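Local coordinates for protein ferulic acid decarboxylase 1 (Candida dubliniensis, PDB 4ZAD) that probably catalyses the decarboxylation of ferulic, coumaric and cinnamic acids to their vinyl products, using a prenylated flavin cofactor and manganese, at residues A[120-129]-A[263-273]; A[334-345]-A[404-412]. One frame throughout, in Å; residues are numbered along the deposited sequence.

Interaction 1 of 2, residues A[120-129]-A[263-273]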
# COMPACT_ATOMS: atom_id res chain seq x y z
N LEU A 120 -43.51 -11.38 -14.33
CA LEU A 120 -44.54 -10.45 -13.87
C LEU A 120 -45.44 -11.09 -12.82
O LEU A 120 -45.80 -12.24 -12.92
CB LEU A 120 -45.38 -10.04 -15.08
CG LEU A 120 -46.51 -9.03 -14.85
CD1 LEU A 120 -45.93 -7.76 -14.23
CD2 LEU A 120 -47.27 -8.77 -16.22
N VAL A 121 -45.81 -10.32 -11.80
CA VAL A 121 -46.81 -10.75 -10.83
C VAL A 121 -47.76 -9.58 -10.53
O VAL A 121 -47.48 -8.44 -10.93
CB VAL A 121 -46.14 -11.20 -9.54
CG1 VAL A 121 -44.97 -12.11 -9.84
CG2 VAL A 121 -45.69 -9.96 -8.74
N PRO A 122 -48.89 -9.86 -9.85
CA PRO A 122 -49.85 -8.78 -9.64
C PRO A 122 -49.43 -7.83 -8.55
O PRO A 122 -48.66 -8.22 -7.67
CB PRO A 122 -51.13 -9.51 -9.25
CG PRO A 122 -50.74 -10.91 -8.92
CD PRO A 122 -49.44 -11.20 -9.55
N ASN A 123 -49.97 -6.61 -8.61
CA ASN A 123 -49.58 -5.50 -7.74
C ASN A 123 -49.65 -5.82 -6.25
O ASN A 123 -48.90 -5.22 -5.47
CB ASN A 123 -50.40 -4.25 -8.08
CG ASN A 123 -49.95 -3.58 -9.40
OD1 ASN A 123 -49.22 -4.16 -10.21
ND2 ASN A 123 -50.40 -2.35 -9.61
N ASP A 124 -50.52 -6.75 -5.86
CA ASP A 124 -50.63 -7.13 -4.44
C ASP A 124 -49.55 -8.11 -3.95
O ASP A 124 -49.47 -8.41 -2.74
CB ASP A 124 -52.05 -7.59 -4.04
CG ASP A 124 -52.52 -8.86 -4.75
OD1 ASP A 124 -51.78 -9.88 -4.75
OD2 ASP A 124 -53.64 -8.83 -5.31
N GLN A 125 -48.69 -8.59 -4.83
CA GLN A 125 -47.51 -9.29 -4.35
C GLN A 125 -46.31 -8.35 -4.06
O GLN A 125 -45.26 -8.82 -3.64
CB GLN A 125 -47.15 -10.44 -5.28
CG GLN A 125 -48.19 -11.59 -5.28
CD GLN A 125 -47.66 -12.84 -5.97
OE1 GLN A 125 -46.49 -13.24 -5.76
NE2 GLN A 125 -48.51 -13.45 -6.83
N SER A 126 -46.48 -7.05 -4.27
CA SER A 126 -45.42 -6.06 -4.04
C SER A 126 -45.78 -5.16 -2.87
O SER A 126 -46.77 -4.44 -2.91
CB SER A 126 -45.22 -5.19 -5.29
OG SER A 126 -44.39 -4.05 -5.02
N PRO A 127 -44.95 -5.17 -1.82
CA PRO A 127 -45.14 -4.24 -0.72
C PRO A 127 -45.16 -2.75 -1.06
O PRO A 127 -45.88 -2.01 -0.42
CB PRO A 127 -43.94 -4.54 0.19
CG PRO A 127 -43.61 -5.97 -0.07
CD PRO A 127 -44.00 -6.24 -1.50
N HIS A 128 -44.38 -2.30 -2.04
CA HIS A 128 -44.29 -0.87 -2.32
C HIS A 128 -45.54 -0.35 -3.02
O HIS A 128 -45.75 0.88 -3.11
CB HIS A 128 -43.00 -0.49 -3.07
CG HIS A 128 -42.94 -0.97 -4.47
ND1 HIS A 128 -43.63 -0.37 -5.49
CD2 HIS A 128 -42.24 -1.99 -5.03
CE1 HIS A 128 -43.37 -1.00 -6.63
NE2 HIS A 128 -42.54 -2.00 -6.37
N LYS A 129 -46.39 -1.27 -3.49
CA LYS A 129 -47.67 -0.85 -4.07
C LYS A 129 -48.72 -0.51 -3.01
O LYS A 129 -49.82 -0.15 -3.38
CB LYS A 129 -48.22 -1.91 -5.01
CG LYS A 129 -47.49 -2.07 -6.34
CD LYS A 129 -47.25 -0.76 -7.07
CE LYS A 129 -46.94 -0.98 -8.53
NZ LYS A 129 -46.94 0.24 -9.38
N GLU A 263 -41.28 -2.23 -15.88
CA GLU A 263 -41.43 -3.22 -14.81
C GLU A 263 -40.35 -3.02 -13.79
O GLU A 263 -39.18 -2.93 -14.12
CB GLU A 263 -41.30 -4.63 -15.37
CG GLU A 263 -42.51 -5.03 -16.14
CD GLU A 263 -42.34 -6.32 -16.90
OE1 GLU A 263 -41.17 -6.78 -17.07
OE2 GLU A 263 -43.40 -6.85 -17.32
N VAL A 264 -40.74 -3.04 -12.54
CA VAL A 264 -39.81 -2.88 -11.46
C VAL A 264 -39.97 -4.02 -10.47
O VAL A 264 -40.99 -4.68 -10.47
CB VAL A 264 -40.05 -1.54 -10.81
CG1 VAL A 264 -39.82 -0.44 -11.85
CG2 VAL A 264 -41.47 -1.48 -10.23
N PRO A 265 -38.95 -4.29 -9.64
CA PRO A 265 -39.07 -5.46 -8.76
C PRO A 265 -40.23 -5.34 -7.77
O PRO A 265 -40.44 -4.29 -7.19
CB PRO A 265 -37.73 -5.49 -8.02
CG PRO A 265 -36.79 -4.59 -8.76
CD PRO A 265 -37.65 -3.60 -9.50
N ALA A 266 -40.97 -6.43 -7.60
CA ALA A 266 -42.04 -6.52 -6.59
C ALA A 266 -41.60 -6.05 -5.22
O ALA A 266 -42.35 -5.35 -4.54
CB ALA A 266 -42.56 -7.95 -6.49
N ASP A 267 -40.39 -6.42 -4.80
CA ASP A 267 -39.88 -6.06 -3.47
C ASP A 267 -38.90 -4.90 -3.55
O ASP A 267 -37.69 -5.09 -3.73
CB ASP A 267 -39.21 -7.26 -2.78
CG ASP A 267 -40.17 -8.43 -2.56
OD1 ASP A 267 -40.97 -8.34 -1.59
OD2 ASP A 267 -40.11 -9.41 -3.34
N CYS A 268 -39.45 -3.70 -3.46
CA CYS A 268 -38.63 -2.52 -3.30
C CYS A 268 -39.16 -1.84 -2.07
O CYS A 268 -40.25 -2.20 -1.59
CB CYS A 268 -38.73 -1.58 -4.50
SG CYS A 268 -38.23 -2.28 -6.04
N GLU A 269 -38.42 -0.88 -1.54
CA GLU A 269 -38.95 -0.04 -0.47
C GLU A 269 -39.71 1.13 -1.07
O GLU A 269 -40.78 1.49 -0.57
CB GLU A 269 -37.83 0.45 0.45
CG GLU A 269 -37.08 -0.67 1.13
CD GLU A 269 -37.84 -1.25 2.32
OE1 GLU A 269 -38.22 -0.49 3.25
OE2 GLU A 269 -38.05 -2.48 2.36
N MET A 270 -39.15 1.73 -2.13
CA MET A 270 -39.76 2.89 -2.78
C MET A 270 -39.39 2.88 -4.24
O MET A 270 -38.20 2.62 -4.57
CB MET A 270 -39.24 4.22 -2.22
CG MET A 270 -39.62 4.57 -0.80
SD MET A 270 -38.77 6.02 -0.20
CE MET A 270 -37.16 5.31 0.12
N VAL A 271 -40.39 3.23 -5.07
CA VAL A 271 -40.21 3.37 -6.51
C VAL A 271 -40.62 4.77 -6.91
O VAL A 271 -41.65 5.26 -6.49
CB VAL A 271 -41.01 2.32 -7.33
CG1 VAL A 271 -40.86 2.58 -8.84
CG2 VAL A 271 -40.55 0.90 -6.99
N PHE A 272 -39.78 5.42 -7.70
CA PHE A 272 -40.01 6.76 -8.20
C PHE A 272 -40.22 6.55 -9.71
O PHE A 272 -39.46 5.83 -10.33
CB PHE A 272 -38.75 7.61 -8.01
CG PHE A 272 -38.54 8.16 -6.61
CD1 PHE A 272 -39.13 7.61 -5.48
CD2 PHE A 272 -37.70 9.23 -6.43
CE1 PHE A 272 -38.91 8.14 -4.21
CE2 PHE A 272 -37.46 9.76 -5.13
CZ PHE A 272 -38.07 9.21 -4.04
N GLU A 273 -41.24 7.18 -10.29
CA GLU A 273 -41.54 7.03 -11.72
C GLU A 273 -41.54 8.36 -12.39
O GLU A 273 -42.10 9.29 -11.83
CB GLU A 273 -42.93 6.42 -11.93
CG GLU A 273 -43.17 5.11 -11.16
CD GLU A 273 -44.57 4.61 -11.35
OE1 GLU A 273 -45.33 5.20 -12.15
OE2 GLU A 273 -44.93 3.60 -10.71

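Interaction 2 of 2, residues A[334-345]-A[404-412]. With 4LU (1-deoxy-5-O-phosphono-1-(3,3,4,5-tetramethyl-9,11-dioxo-2,3,8,9,10,11-hexahydro-7H-quinolino[1,8-fg]pteridin-12-ium-7-y l)-D-ribitol), chain E.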
# COMPACT_ATOMS: atom_id res chain seq x y z
N ILE A 334 -17.92 -1.30 -7.22
CA ILE A 334 -17.53 -0.74 -8.50
C ILE A 334 -16.29 -1.48 -8.94
O ILE A 334 -16.23 -1.95 -10.07
CB ILE A 334 -17.31 0.78 -8.49
CG1 ILE A 334 -18.64 1.51 -8.27
CG2 ILE A 334 -16.64 1.23 -9.81
CD1 ILE A 334 -18.51 3.02 -8.28
N GLY A 335 -15.30 -1.57 -8.08
CA GLY A 335 -14.11 -2.33 -8.42
C GLY A 335 -14.27 -3.86 -8.50
O GLY A 335 -13.74 -4.50 -9.43
N GLY A 336 -14.96 -4.44 -7.52
CA GLY A 336 -15.13 -5.88 -7.46
C GLY A 336 -15.82 -6.36 -8.69
O GLY A 336 -15.47 -7.39 -9.27
N LEU A 337 -16.81 -5.59 -9.13
CA LEU A 337 -17.66 -6.04 -10.21
C LEU A 337 -17.03 -5.72 -11.54
O LEU A 337 -17.24 -6.46 -12.48
CB LEU A 337 -19.05 -5.42 -10.08
CG LEU A 337 -19.74 -5.75 -8.74
CD1 LEU A 337 -21.05 -5.00 -8.71
CD2 LEU A 337 -19.92 -7.26 -8.51
N VAL A 338 -16.25 -4.65 -11.64
CA VAL A 338 -15.36 -4.52 -12.78
C VAL A 338 -14.43 -5.71 -12.86
O VAL A 338 -14.22 -6.25 -13.93
CB VAL A 338 -14.52 -3.23 -12.79
CG1 VAL A 338 -13.32 -3.40 -13.66
CG2 VAL A 338 -15.37 -2.07 -13.30
N SER A 339 -13.90 -6.13 -11.71
CA SER A 339 -12.98 -7.27 -11.65
C SER A 339 -13.63 -8.55 -12.15
O SER A 339 -13.03 -9.28 -12.92
CB SER A 339 -12.48 -7.52 -10.22
OG SER A 339 -11.77 -6.41 -9.77
N ALA A 340 -14.85 -8.79 -11.67
CA ALA A 340 -15.62 -9.95 -12.06
C ALA A 340 -15.93 -9.92 -13.55
O ALA A 340 -15.66 -10.88 -14.25
CB ALA A 340 -16.87 -10.05 -11.26
N GLU A 341 -16.47 -8.83 -14.07
CA GLU A 341 -16.71 -8.84 -15.50
C GLU A 341 -15.40 -8.99 -16.31
O GLU A 341 -15.38 -9.68 -17.31
CB GLU A 341 -17.51 -7.64 -15.97
CG GLU A 341 -17.88 -7.65 -17.47
CD GLU A 341 -19.01 -8.60 -17.86
OE1 GLU A 341 -19.39 -9.48 -17.06
OE2 GLU A 341 -19.52 -8.48 -19.00
N THR A 342 -14.29 -8.39 -15.88
CA THR A 342 -13.07 -8.50 -16.65
C THR A 342 -12.53 -9.94 -16.62
O THR A 342 -11.92 -10.43 -17.60
CB THR A 342 -12.03 -7.51 -16.19
OG1 THR A 342 -12.61 -6.19 -16.13
CG2 THR A 342 -10.83 -7.51 -17.14
N LYS A 343 -12.78 -10.64 -15.51
CA LYS A 343 -12.39 -12.05 -15.41
C LYS A 343 -13.21 -12.80 -16.44
O LYS A 343 -12.67 -13.54 -17.22
CB LYS A 343 -12.66 -12.62 -14.02
CG LYS A 343 -11.60 -13.54 -13.50
CD LYS A 343 -11.47 -14.88 -14.22
CE LYS A 343 -10.93 -16.01 -13.22
NZ LYS A 343 -11.69 -16.08 -11.86
N TYR A 344 -14.53 -12.59 -16.46
CA TYR A 344 -15.35 -13.29 -17.40
C TYR A 344 -14.84 -13.06 -18.81
O TYR A 344 -14.48 -13.99 -19.50
CB TYR A 344 -16.84 -12.98 -17.29
CG TYR A 344 -17.61 -13.77 -18.33
CD1 TYR A 344 -17.78 -15.17 -18.20
CD2 TYR A 344 -18.06 -13.17 -19.48
CE1 TYR A 344 -18.42 -15.91 -19.20
CE2 TYR A 344 -18.70 -13.90 -20.47
CZ TYR A 344 -18.87 -15.25 -20.33
OH TYR A 344 -19.53 -15.94 -21.33
N LEU A 345 -14.78 -11.80 -19.23
CA LEU A 345 -14.36 -11.49 -20.58
C LEU A 345 -12.99 -12.08 -20.96
O LEU A 345 -12.79 -12.48 -22.10
CB LEU A 345 -14.37 -9.97 -20.78
CG LEU A 345 -15.77 -9.36 -20.89
CD1 LEU A 345 -15.73 -7.86 -21.13
CD2 LEU A 345 -16.48 -10.04 -22.07
N TYR A 404 -14.03 -1.97 -23.70
CA TYR A 404 -13.89 -0.53 -23.83
C TYR A 404 -14.59 0.23 -22.71
O TYR A 404 -14.02 1.16 -22.17
CB TYR A 404 -14.40 -0.05 -25.21
CG TYR A 404 -15.87 0.17 -25.31
CD1 TYR A 404 -16.72 -0.90 -25.51
CD2 TYR A 404 -16.43 1.45 -25.19
CE1 TYR A 404 -18.10 -0.72 -25.60
CE2 TYR A 404 -17.84 1.64 -25.30
CZ TYR A 404 -18.66 0.55 -25.49
OH TYR A 404 -20.03 0.65 -25.58
N LYS A 405 -15.81 -0.17 -22.39
CA LYS A 405 -16.55 0.40 -21.30
C LYS A 405 -16.20 -0.25 -19.93
O LYS A 405 -16.05 0.45 -18.89
CB LYS A 405 -18.04 0.21 -21.55
CG LYS A 405 -18.89 0.40 -20.30
CD LYS A 405 -20.39 0.48 -20.61
CE LYS A 405 -21.20 0.62 -19.32
NZ LYS A 405 -21.03 -0.56 -18.44
N VAL A 406 -16.12 -1.58 -19.93
CA VAL A 406 -15.98 -2.33 -18.68
C VAL A 406 -14.81 -1.77 -17.88
O VAL A 406 -14.97 -1.45 -16.68
CB VAL A 406 -15.75 -3.83 -18.91
CG1 VAL A 406 -15.17 -4.46 -17.67
CG2 VAL A 406 -17.04 -4.54 -19.42
N CYS A 407 -13.66 -1.62 -18.54
CA CYS A 407 -12.42 -1.17 -17.90
C CYS A 407 -12.20 0.36 -17.94
O CYS A 407 -11.11 0.82 -17.65
CB CYS A 407 -11.20 -1.87 -18.52
SG CYS A 407 -11.25 -3.67 -18.37
N SER A 408 -13.22 1.13 -18.28
CA SER A 408 -13.04 2.55 -18.50
C SER A 408 -12.52 3.26 -17.26
O SER A 408 -11.78 4.25 -17.38
CB SER A 408 -14.33 3.16 -18.93
OG SER A 408 -15.24 3.01 -17.87
N ILE A 409 -12.86 2.76 -16.07
CA ILE A 409 -12.39 3.40 -14.83
C ILE A 409 -10.96 3.09 -14.47
O ILE A 409 -10.42 3.68 -13.56
CB ILE A 409 -13.24 3.07 -13.62
CG1 ILE A 409 -12.87 1.70 -13.05
CG2 ILE A 409 -14.74 3.20 -13.97
CD1 ILE A 409 -13.99 1.08 -12.25
N LEU A 410 -10.34 2.14 -15.15
CA LEU A 410 -9.04 1.61 -14.74
C LEU A 410 -7.93 2.43 -15.34
O LEU A 410 -8.07 2.87 -16.49
CB LEU A 410 -8.93 0.14 -15.15
CG LEU A 410 -9.93 -0.78 -14.41
CD1 LEU A 410 -9.94 -2.18 -15.04
CD2 LEU A 410 -9.69 -0.87 -12.91
N HIS A 411 -6.90 2.89 -14.86
CA HIS A 411 -5.82 3.58 -15.36
C HIS A 411 -4.44 2.90 -15.35
O HIS A 411 -3.56 3.33 -16.05
CB HIS A 411 -5.69 4.97 -14.77
CG HIS A 411 -6.44 6.04 -15.49
ND1 HIS A 411 -7.83 6.11 -15.50
CD2 HIS A 411 -6.02 7.15 -16.14
CE1 HIS A 411 -8.21 7.19 -16.15
NE2 HIS A 411 -7.14 7.83 -16.57
N GLU A 412 -4.26 1.85 -14.56
CA GLU A 412 -3.00 1.14 -14.53
C GLU A 412 -3.28 -0.34 -14.35
O GLU A 412 -4.05 -0.74 -13.48
CB GLU A 412 -2.11 1.69 -13.42
CG GLU A 412 -0.76 1.02 -13.32
CD GLU A 412 0.36 1.94 -12.86
OE1 GLU A 412 0.08 3.10 -12.51
OE2 GLU A 412 1.51 1.49 -12.86
C9 4LU E . -21.69 2.46 -8.52
C8 4LU E . -22.18 2.27 -7.22
C7 4LU E . -22.56 3.36 -6.43
C10 4LU E . -21.97 4.99 -11.19
C6 4LU E . -22.36 4.73 -6.98
N3 4LU E . -22.51 7.35 -12.45
C2 4LU E . -22.33 6.24 -13.17
C13 4LU E . -24.26 5.97 -6.27
C5 4LU E . -22.75 5.92 -6.22
C1 4LU E . -21.92 7.19 -8.23
O2 4LU E . -22.43 6.34 -14.40
N1 4LU E . -22.06 5.07 -12.55
C4 4LU E . -22.42 7.34 -11.11
O4 4LU E . -22.61 8.46 -10.56
C4A 4LU E . -22.14 6.18 -10.43
N5 4LU E . -21.66 6.12 -8.93
C3 4LU E . -22.44 7.15 -6.94
C12 4LU E . -22.30 5.92 -4.76
C5A 4LU E . -21.79 4.87 -8.35
C7M 4LU E . -23.11 3.21 -5.04
C8M 4LU E . -22.32 0.85 -6.75
C9A 4LU E . -21.65 3.71 -9.15
N10 4LU E . -21.72 3.80 -10.58
C1' 4LU E . -20.99 2.84 -11.43
C2' 4LU E . -22.02 2.04 -12.22
O2' 4LU E . -23.05 1.59 -11.32
C3' 4LU E . -21.39 0.86 -12.98
O3' 4LU E . -20.46 1.35 -13.96
C4' 4LU E . -22.45 -0.03 -13.67
O4' 4LU E . -21.81 -0.89 -14.61
C5' 4LU E . -23.48 0.82 -14.45
O5' 4LU E . -24.44 0.04 -15.14
P 4LU E . -24.40 -0.19 -16.72
O2P 4LU E . -25.76 -0.86 -16.87
O3P 4LU E . -23.14 -1.06 -16.91
O1P 4LU E . -24.27 1.18 -17.34

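Interaction 1 of 2, residues A[120-129]-A[263-273]
His128 and Ser126 carry the polar part of this contact. His128 NE2 donates to Pro265 O over 3.2 Å. The N-H...O angle is 138°, so the bond is bent, although the oxygen lies close to the plane of the imidazole, at its edge. Ser126 OG donates to the next carbonyl along, Ala266 O. That bond is modelled very short, at 2.5 Å, and its exact length is doubtful. The oxygens of Pro265, which ends strand 263-265, and of Ala266, just beyond it, are both gripped by one loop. The contact belongs to the Rift-related domain of the UbiD family, of the FMN-binding clan. Here the loop that follows strand 119-120 folds over the link between the two strands. A classic beta bulge, with Glu269 and Met270 both facing Phe220, opens the second strand.

His128 CG stands between the backbone N and the carbonyl carbon (chi1 69°), which sends the ring in between the strand ends and the turn. Its other nitrogen, ND1, is bonded to Ser311 OG of strand 300-312. The two ring nitrogens thus fix the ring rotation. Lys129 NZ is 4.1 Å from Glu273 OE2, too far for a salt bridge. Its salt bridge is with Glu258, whose backbone N in turn binds Glu273 OE2.

Packing surrounds these bonds. Pro127 CD rests 3.7 Å from Asp267 OD1, and Val121 CG2 meets Ala266 CB. Cys268 CB touches His128 CD2 obliquely at 3.6 Å. The ring is held on both faces. Ser126 OG lies above one, offset toward the rim. On the opposite face Val271 CG2 makes a CH-pi contact, 3.5 Å from the centroid of the His128 ring and 14° off its normal.

Interaction 2 of 2, residues A[334-345]-A[404-412]
Ile334 touches Ile409 with one branch and the prenylated flavin with the other. At CB the side chain divides. Ile334 CG2 goes to the loop, where Ile409 CD1 meets it at 3.6 Å. Ile334 CG1 turns to the cofactor and lies 3.2 Å from 4LU C9. The chain then runs on extended, with CD1 anti to CA (chi2 -179°). This lays Ile334 CD1 over the face of the dimethyl-substituted ring, 3.3 Å from 4LU C9A. Glu289, the predicted proton donor, is close to this side chain.

Ile409 CD1 also meets Val338 CG2, the two side chains approaching tip to tip. Val338 CG2 lies against Val406 O, while the Val338 and Leu410 side chains slide past each other in opposite directions, Val338 CG1 lying 3.8 Å from Leu410 CD1. Here the C-terminal domain of the UbiD family contributes to the cofactor pocket. Helix 334-347 packs against a loop of two overlapping type I turns, Lys405-Ser408 and Cys407-Leu410, which leads into strand 412-417. The first turn is braced within itself, since Lys405 O accepts from both Ser408 N and Ser408 OG.

Lys405 does not touch the helix and serves the cofactor instead. Its chain is extended until it bends at the last torsion (chi4 -62°), and Lys405 NZ donates to the cofactor phosphate oxygen 4LU O3P at 2.7 Å. The neighbouring Val406 faces the helix. The Val406 and Glu341 side chains cross at about a right angle, Val406 CG2 against Glu341 CG, and CG2 also meets Leu345 CD1 tip to tip. The carboxylate of Glu341 leaves the contact to form a salt bridge with Arg110. Val406 CG1 touches Thr342 OG1 at 3.5 Å. That hydroxyl donates to Val338 O from above the carbonyl plane, on the face opposite Thr342 N.

From the N terminus the chain passes through the N-terminal domain and then reaches residues 120-129. Interaction 1 closes when residues 263-273 return to them. The 133 residues between include Asn174 and Glu240, which bind manganese, and the flavin-binding residues Trp175 to Arg179, Gln196 and His197. The chain then passes Glu289 and strand 300-312 before entering helix 334-347. Interaction 2 closes a shorter loop of 58 residues, with strands 356-360 and 369-374 and helix 386-399. Interactions 1 and 2 lie in series, neither nested nor crossed, their centres about 31 Å apart. Interaction 1 ties the loop before strand 131-134 to strands 263-265 and 270-277; interaction 2 ties helix 334-347 to the loop before strand 412-417.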